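Local coordinates for Two-component insecticidal protein 16 kDa unit (Alcaligenes faecalis, PDB 5V3S) that probably acts as the smaller, aegerolysin-family partner of a two-component insecticidal toxin that kills corn rootworm, at residues F97-D111 / G128-V142. Residues are numbered along the deposited sequence; the frame is centred on the assembly and turned at random.
Unlike the reference sequence in segment 128-142: Met135 (reference Thr).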
loop_
_atom_site.group_PDB
_atom_site.type_symbol
_atom_site.label_atom_id
_atom_site.label_comp_id
_atom_site.label_asym_id
_atom_site.label_seq_id
_atom_site.Cartn_x
_atom_site.Cartn_y
_atom_site.Cartn_z
ATOM N N PHE A 97 9.288 -4.138 4.504
ATOM C CA PHE A 97 9.171 -2.685 4.038
ATOM C C PHE A 97 8.137 -1.892 4.809
ATOM O O PHE A 97 7.296 -2.410 5.506
ATOM C CB PHE A 97 8.944 -2.486 2.535
ATOM C CG PHE A 97 7.561 -2.870 1.999
ATOM C CD1 PHE A 97 6.455 -2.096 2.180
ATOM C CD2 PHE A 97 7.388 -4.025 1.216
ATOM C CE1 PHE A 97 5.221 -2.435 1.625
ATOM C CE2 PHE A 97 6.185 -4.365 0.681
ATOM C CZ PHE A 97 5.069 -3.567 0.894
ATOM N N GLU A 98 8.312 -0.596 4.744
ATOM C CA GLU A 98 7.374 0.385 5.271
ATOM C C GLU A 98 6.995 1.223 4.066
ATOM O O GLU A 98 7.869 1.544 3.201
ATOM C CB GLU A 98 8.011 1.242 6.338
ATOM C CG GLU A 98 8.300 0.449 7.625
ATOM C CD GLU A 98 9.264 1.174 8.542
ATOM O OE1 GLU A 98 10.140 1.955 8.103
ATOM O OE2 GLU A 98 9.073 1.009 9.701
ATOM N N TYR A 99 5.672 1.440 3.907
ATOM C CA TYR A 99 5.218 2.294 2.839
ATOM C C TYR A 99 4.403 3.489 3.403
ATOM O O TYR A 99 3.740 3.350 4.424
ATOM C CB TYR A 99 4.383 1.484 1.839
ATOM C CG TYR A 99 3.999 2.291 0.626
ATOM C CD1 TYR A 99 5.007 2.775 -0.272
ATOM C CD2 TYR A 99 2.672 2.639 0.418
ATOM C CE1 TYR A 99 4.628 3.544 -1.385
ATOM C CE2 TYR A 99 2.301 3.336 -0.681
ATOM C CZ TYR A 99 3.281 3.808 -1.567
ATOM O OH TYR A 99 2.827 4.587 -2.611
ATOM N N TYR A 100 4.442 4.627 2.716
ATOM C CA TYR A 100 3.738 5.869 3.182
ATOM C C TYR A 100 3.387 6.671 1.985
ATOM O O TYR A 100 4.136 6.676 0.983
ATOM C CB TYR A 100 4.648 6.711 4.154
ATOM C CG TYR A 100 4.199 8.167 4.381
ATOM C CD1 TYR A 100 3.175 8.437 5.241
ATOM C CD2 TYR A 100 4.743 9.252 3.645
ATOM C CE1 TYR A 100 2.654 9.704 5.415
ATOM C CE2 TYR A 100 4.259 10.550 3.843
ATOM C CZ TYR A 100 3.208 10.751 4.763
ATOM O OH TYR A 100 2.681 11.975 5.000
ATOM N N TRP A 101 2.185 7.262 2.011
ATOM C CA TRP A 101 1.714 8.109 0.926
ATOM C C TRP A 101 1.025 9.369 1.514
ATOM O O TRP A 101 0.522 9.350 2.617
ATOM C CB TRP A 101 0.756 7.331 0.009
ATOM C CG TRP A 101 -0.520 6.943 0.676
ATOM C CD1 TRP A 101 -1.663 7.683 0.741
ATOM C CD2 TRP A 101 -0.795 5.747 1.414
ATOM N NE1 TRP A 101 -2.605 7.053 1.456
ATOM C CE2 TRP A 101 -2.105 5.847 1.889
ATOM C CE3 TRP A 101 -0.095 4.561 1.640
ATOM C CZ2 TRP A 101 -2.703 4.840 2.662
ATOM C CZ3 TRP A 101 -0.681 3.584 2.417
ATOM C CH2 TRP A 101 -1.987 3.704 2.867
ATOM N N ASP A 102 1.082 10.454 0.752
ATOM C CA ASP A 102 0.427 11.672 1.129
ATOM C C ASP A 102 -0.095 12.211 -0.152
ATOM O O ASP A 102 0.676 12.636 -0.991
ATOM C CB ASP A 102 1.399 12.602 1.857
ATOM C CG ASP A 102 0.718 13.902 2.264
ATOM O OD1 ASP A 102 -0.513 13.875 2.471
ATOM O OD2 ASP A 102 1.409 14.920 2.352
ATOM N N CYS A 103 -1.395 12.064 -0.361
ATOM C CA CYS A 103 -2.084 12.436 -1.570
ATOM C C CYS A 103 -3.231 13.394 -1.185
ATOM O O CYS A 103 -4.388 12.991 -1.001
ATOM C CB CYS A 103 -2.639 11.198 -2.240
ATOM S SG CYS A 103 -1.369 9.917 -2.415
ATOM N N PRO A 104 -2.877 14.655 -1.040
ATOM C CA PRO A 104 -3.759 15.666 -0.464
ATOM C C PRO A 104 -4.801 16.149 -1.454
ATOM O O PRO A 104 -4.630 15.957 -2.646
ATOM C CB PRO A 104 -2.819 16.781 -0.162
ATOM C CG PRO A 104 -1.860 16.734 -1.303
ATOM C CD PRO A 104 -1.610 15.237 -1.508
ATOM N N TRP A 105 -5.889 16.692 -0.932
ATOM C CA TRP A 105 -6.961 17.233 -1.762
ATOM C C TRP A 105 -6.415 18.373 -2.656
ATOM O O TRP A 105 -6.655 18.375 -3.863
ATOM C CB TRP A 105 -8.145 17.659 -0.860
ATOM C CG TRP A 105 -9.253 18.377 -1.537
ATOM C CD1 TRP A 105 -9.872 19.519 -1.100
ATOM C CD2 TRP A 105 -9.883 18.027 -2.779
ATOM N NE1 TRP A 105 -10.852 19.892 -1.985
ATOM C CE2 TRP A 105 -10.878 19.002 -3.028
ATOM C CE3 TRP A 105 -9.701 16.987 -3.707
ATOM C CZ2 TRP A 105 -11.689 18.970 -4.166
ATOM C CZ3 TRP A 105 -10.505 16.953 -4.835
ATOM C CH2 TRP A 105 -11.489 17.939 -5.055
ATOM N N SER A 106 -5.640 19.288 -2.066
ATOM C CA SER A 106 -4.984 20.366 -2.808
ATOM C C SER A 106 -3.502 20.300 -2.486
ATOM O O SER A 106 -3.075 20.620 -1.361
ATOM C CB SER A 106 -5.560 21.756 -2.430
ATOM O OG SER A 106 -6.978 21.720 -2.283
ATOM N N GLY A 107 -2.720 19.833 -3.453
ATOM C CA GLY A 107 -1.286 19.687 -3.266
ATOM C C GLY A 107 -0.716 18.587 -4.142
ATOM O O GLY A 107 -1.426 17.965 -4.922
ATOM N N SER A 108 0.575 18.346 -4.006
ATOM C CA SER A 108 1.242 17.342 -4.828
ATOM C C SER A 108 1.299 16.019 -4.065
ATOM O O SER A 108 1.580 16.008 -2.855
ATOM C CB SER A 108 2.651 17.791 -5.211
ATOM O OG SER A 108 3.231 18.574 -4.185
ATOM N N ASN A 109 0.992 14.945 -4.783
ATOM C CA ASN A 109 1.146 13.551 -4.292
ATOM C C ASN A 109 2.601 13.336 -3.953
ATOM O O ASN A 109 3.490 13.805 -4.704
ATOM C CB ASN A 109 0.734 12.548 -5.399
ATOM C CG ASN A 109 -0.733 12.616 -5.777
ATOM O OD1 ASN A 109 -1.629 12.570 -4.922
ATOM N ND2 ASN A 109 -1.003 12.645 -7.076
ATOM N N SER A 110 2.869 12.663 -2.818
ATOM C CA SER A 110 4.161 12.088 -2.566
ATOM C C SER A 110 4.016 10.690 -1.933
ATOM O O SER A 110 2.954 10.318 -1.375
ATOM C CB SER A 110 4.994 12.960 -1.634
ATOM O OG SER A 110 4.513 12.919 -0.287
ATOM N N ASP A 111 5.084 9.935 -2.035
ATOM C CA ASP A 111 5.133 8.661 -1.258
ATOM C C ASP A 111 6.530 8.306 -0.867
ATOM O O ASP A 111 7.504 9.050 -1.124
ATOM C CB ASP A 111 4.421 7.583 -2.069
ATOM C CG ASP A 111 5.254 7.056 -3.265
ATOM O OD1 ASP A 111 6.477 7.483 -3.459
ATOM O OD2 ASP A 111 4.636 6.204 -3.973
ATOM N N GLY A 128 3.105 5.383 -8.234
ATOM C CA GLY A 128 3.429 6.045 -6.963
ATOM C C GLY A 128 4.355 7.224 -7.235
ATOM O O GLY A 128 4.532 7.609 -8.382
ATOM N N GLY A 129 4.983 7.766 -6.189
ATOM C CA GLY A 129 5.894 8.892 -6.347
ATOM C C GLY A 129 5.009 10.108 -6.446
ATOM O O GLY A 129 4.031 10.212 -5.697
ATOM N N SER A 130 5.301 10.960 -7.432
ATOM C CA SER A 130 4.652 12.279 -7.610
ATOM C C SER A 130 3.999 12.508 -9.003
ATOM O O SER A 130 4.390 13.446 -9.723
ATOM C CB SER A 130 5.701 13.390 -7.351
ATOM O OG SER A 130 6.245 13.301 -6.024
ATOM N N PRO A 131 2.978 11.695 -9.377
ATOM C CA PRO A 131 2.222 12.008 -10.576
ATOM C C PRO A 131 1.301 13.232 -10.404
ATOM O O PRO A 131 1.110 13.725 -9.303
ATOM C CB PRO A 131 1.364 10.750 -10.764
ATOM C CG PRO A 131 1.070 10.322 -9.368
ATOM C CD PRO A 131 2.413 10.500 -8.700
ATOM N N SER A 132 0.698 13.668 -11.498
ATOM C CA SER A 132 -0.321 14.705 -11.437
ATOM C C SER A 132 -1.610 14.091 -10.915
ATOM O O SER A 132 -1.691 12.863 -10.743
ATOM C CB SER A 132 -0.554 15.298 -12.832
ATOM O OG SER A 132 0.551 16.066 -13.195
ATOM N N GLY A 133 -2.595 14.952 -10.638
ATOM C CA GLY A 133 -3.983 14.512 -10.377
ATOM C C GLY A 133 -4.081 13.410 -9.322
ATOM O O GLY A 133 -3.353 13.447 -8.296
ATOM N N ALA A 134 -4.910 12.410 -9.595
ATOM C CA ALA A 134 -5.107 11.309 -8.612
ATOM C C ALA A 134 -3.871 10.399 -8.543
ATOM O O ALA A 134 -3.261 10.051 -9.573
ATOM C CB ALA A 134 -6.345 10.483 -8.941
HETATM N N MSE A 135 -3.516 10.002 -7.334
HETATM C CA MSE A 135 -2.395 9.061 -7.157
HETATM C C MSE A 135 -2.486 7.807 -8.019
HETATM O O MSE A 135 -1.520 7.419 -8.638
HETATM C CB MSE A 135 -2.215 8.763 -5.669
HETATM C CG MSE A 135 -1.044 7.855 -5.325
HETATM SE SE MSE A 135 0.664 8.662 -5.858
HETATM C CE MSE A 135 1.671 8.512 -4.202
ATOM N N GLY A 136 -3.611 7.147 -8.057
ATOM C CA GLY A 136 -3.782 6.082 -9.038
ATOM C C GLY A 136 -3.398 4.685 -8.535
ATOM O O GLY A 136 -3.465 4.435 -7.396
ATOM N N ASN A 137 -3.029 3.804 -9.454
ATOM C CA ASN A 137 -2.704 2.412 -9.164
ATOM C C ASN A 137 -1.197 2.295 -8.873
ATOM O O ASN A 137 -0.347 2.858 -9.603
ATOM C CB ASN A 137 -3.067 1.495 -10.334
ATOM C CG ASN A 137 -4.561 1.491 -10.653
ATOM O OD1 ASN A 137 -5.338 0.939 -9.934
ATOM N ND2 ASN A 137 -4.966 2.244 -11.672
ATOM N N ILE A 138 -0.834 1.508 -7.853
ATOM C CA ILE A 138 0.568 1.327 -7.470
ATOM C C ILE A 138 0.688 -0.196 -7.254
ATOM O O ILE A 138 -0.249 -0.803 -6.746
ATOM C CB ILE A 138 0.883 2.015 -6.073
ATOM C CG1 ILE A 138 0.504 3.539 -6.073
ATOM C CG2 ILE A 138 2.313 1.814 -5.638
ATOM C CD1 ILE A 138 0.096 4.129 -4.730
ATOM N N PHE A 139 1.854 -0.735 -7.557
ATOM C CA PHE A 139 2.158 -2.164 -7.584
ATOM C C PHE A 139 3.463 -2.330 -6.857
ATOM O O PHE A 139 4.431 -1.705 -7.184
ATOM C CB PHE A 139 2.308 -2.571 -9.060
ATOM C CG PHE A 139 2.598 -4.029 -9.351
ATOM C CD1 PHE A 139 1.973 -5.070 -8.695
ATOM C CD2 PHE A 139 3.415 -4.346 -10.443
ATOM C CE1 PHE A 139 2.198 -6.399 -9.063
ATOM C CE2 PHE A 139 3.655 -5.660 -10.810
ATOM C CZ PHE A 139 3.015 -6.692 -10.148
ATOM N N ILE A 140 3.491 -3.209 -5.832
ATOM C CA ILE A 140 4.762 -3.615 -5.181
ATOM C C ILE A 140 4.877 -5.156 -5.282
ATOM O O ILE A 140 3.953 -5.800 -4.976
ATOM C CB ILE A 140 4.826 -3.170 -3.723
ATOM C CG1 ILE A 140 4.612 -1.636 -3.633
ATOM C CG2 ILE A 140 6.153 -3.634 -3.082
ATOM C CD1 ILE A 140 4.673 -1.122 -2.213
ATOM N N THR A 141 5.985 -5.634 -5.787
ATOM C CA THR A 141 6.396 -7.005 -5.809
ATOM C C THR A 141 7.427 -7.205 -4.709
ATOM O O THR A 141 8.338 -6.379 -4.413
ATOM C CB THR A 141 6.862 -7.483 -7.226
ATOM O OG1 THR A 141 7.935 -6.605 -7.714
ATOM C CG2 THR A 141 5.679 -7.420 -8.264
ATOM N N VAL A 142 7.313 -8.386 -4.091
ATOM C CA VAL A 142 8.183 -8.742 -3.082
ATOM C C VAL A 142 8.602 -10.220 -3.354
ATOM O O VAL A 142 7.769 -11.040 -3.472
ATOM C CB VAL A 142 7.530 -8.608 -1.733
ATOM C CG1 VAL A 142 8.587 -8.910 -0.718
ATOM C CG2 VAL A 142 6.939 -7.177 -1.486
HETATM O O HOH W 1 -2.217 15.925 -7.115
HETATM O O HOH W 2 1.326 15.590 -7.489
#
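Asn109 spends its amide on the loop 128-135: ND2 donates to Gly133 O at 2.8 Å, a bond lying near the amide plane, and to Pro131 O at 3.3 Å, where the donor stands 53° out of the carbonyl plane. With CG anti to its own carbonyl carbon (chi1 -65°), the side chain reaches into the turn of that loop, and two acceptors there fix how the amide is rotated. The backbone of Asn109 is satisfied as well: Ser130 OG donates to Asn109 O, while one water accepts from Asn109 N and donates to Pro131 O; a second water donates to both Gly107 O and Gly133 O. Asp111 OD2 takes Gly129 N at 2.7 Å and Tyr99 OH at 2.8 Å from opposite faces of the carboxylate, and a salt bridge to Lys125 should help to stabilise its negative charge. Gly129 O, by contrast, is buried without a partner. Selenomethionine Met135, which differs from the reference threonine, lays CB and CG against Cys103 SG (both 3.6 Å) and bends its CE to Asp111 CB. Farther along, Ile138 CD1 meets Tyr99 OH at 3.5 Å, and Val142 CG2 touches the edge of the Phe97 ring at CE2. The axes of strands 97-103 and 136-142 approach to 11.2 Å and run antiparallel at 176°; the two strands face each other across a beta-sandwich, with strands 19-27 and 121-126 flanking 136-144, and 83-91 and 110-115 flanking 94-103.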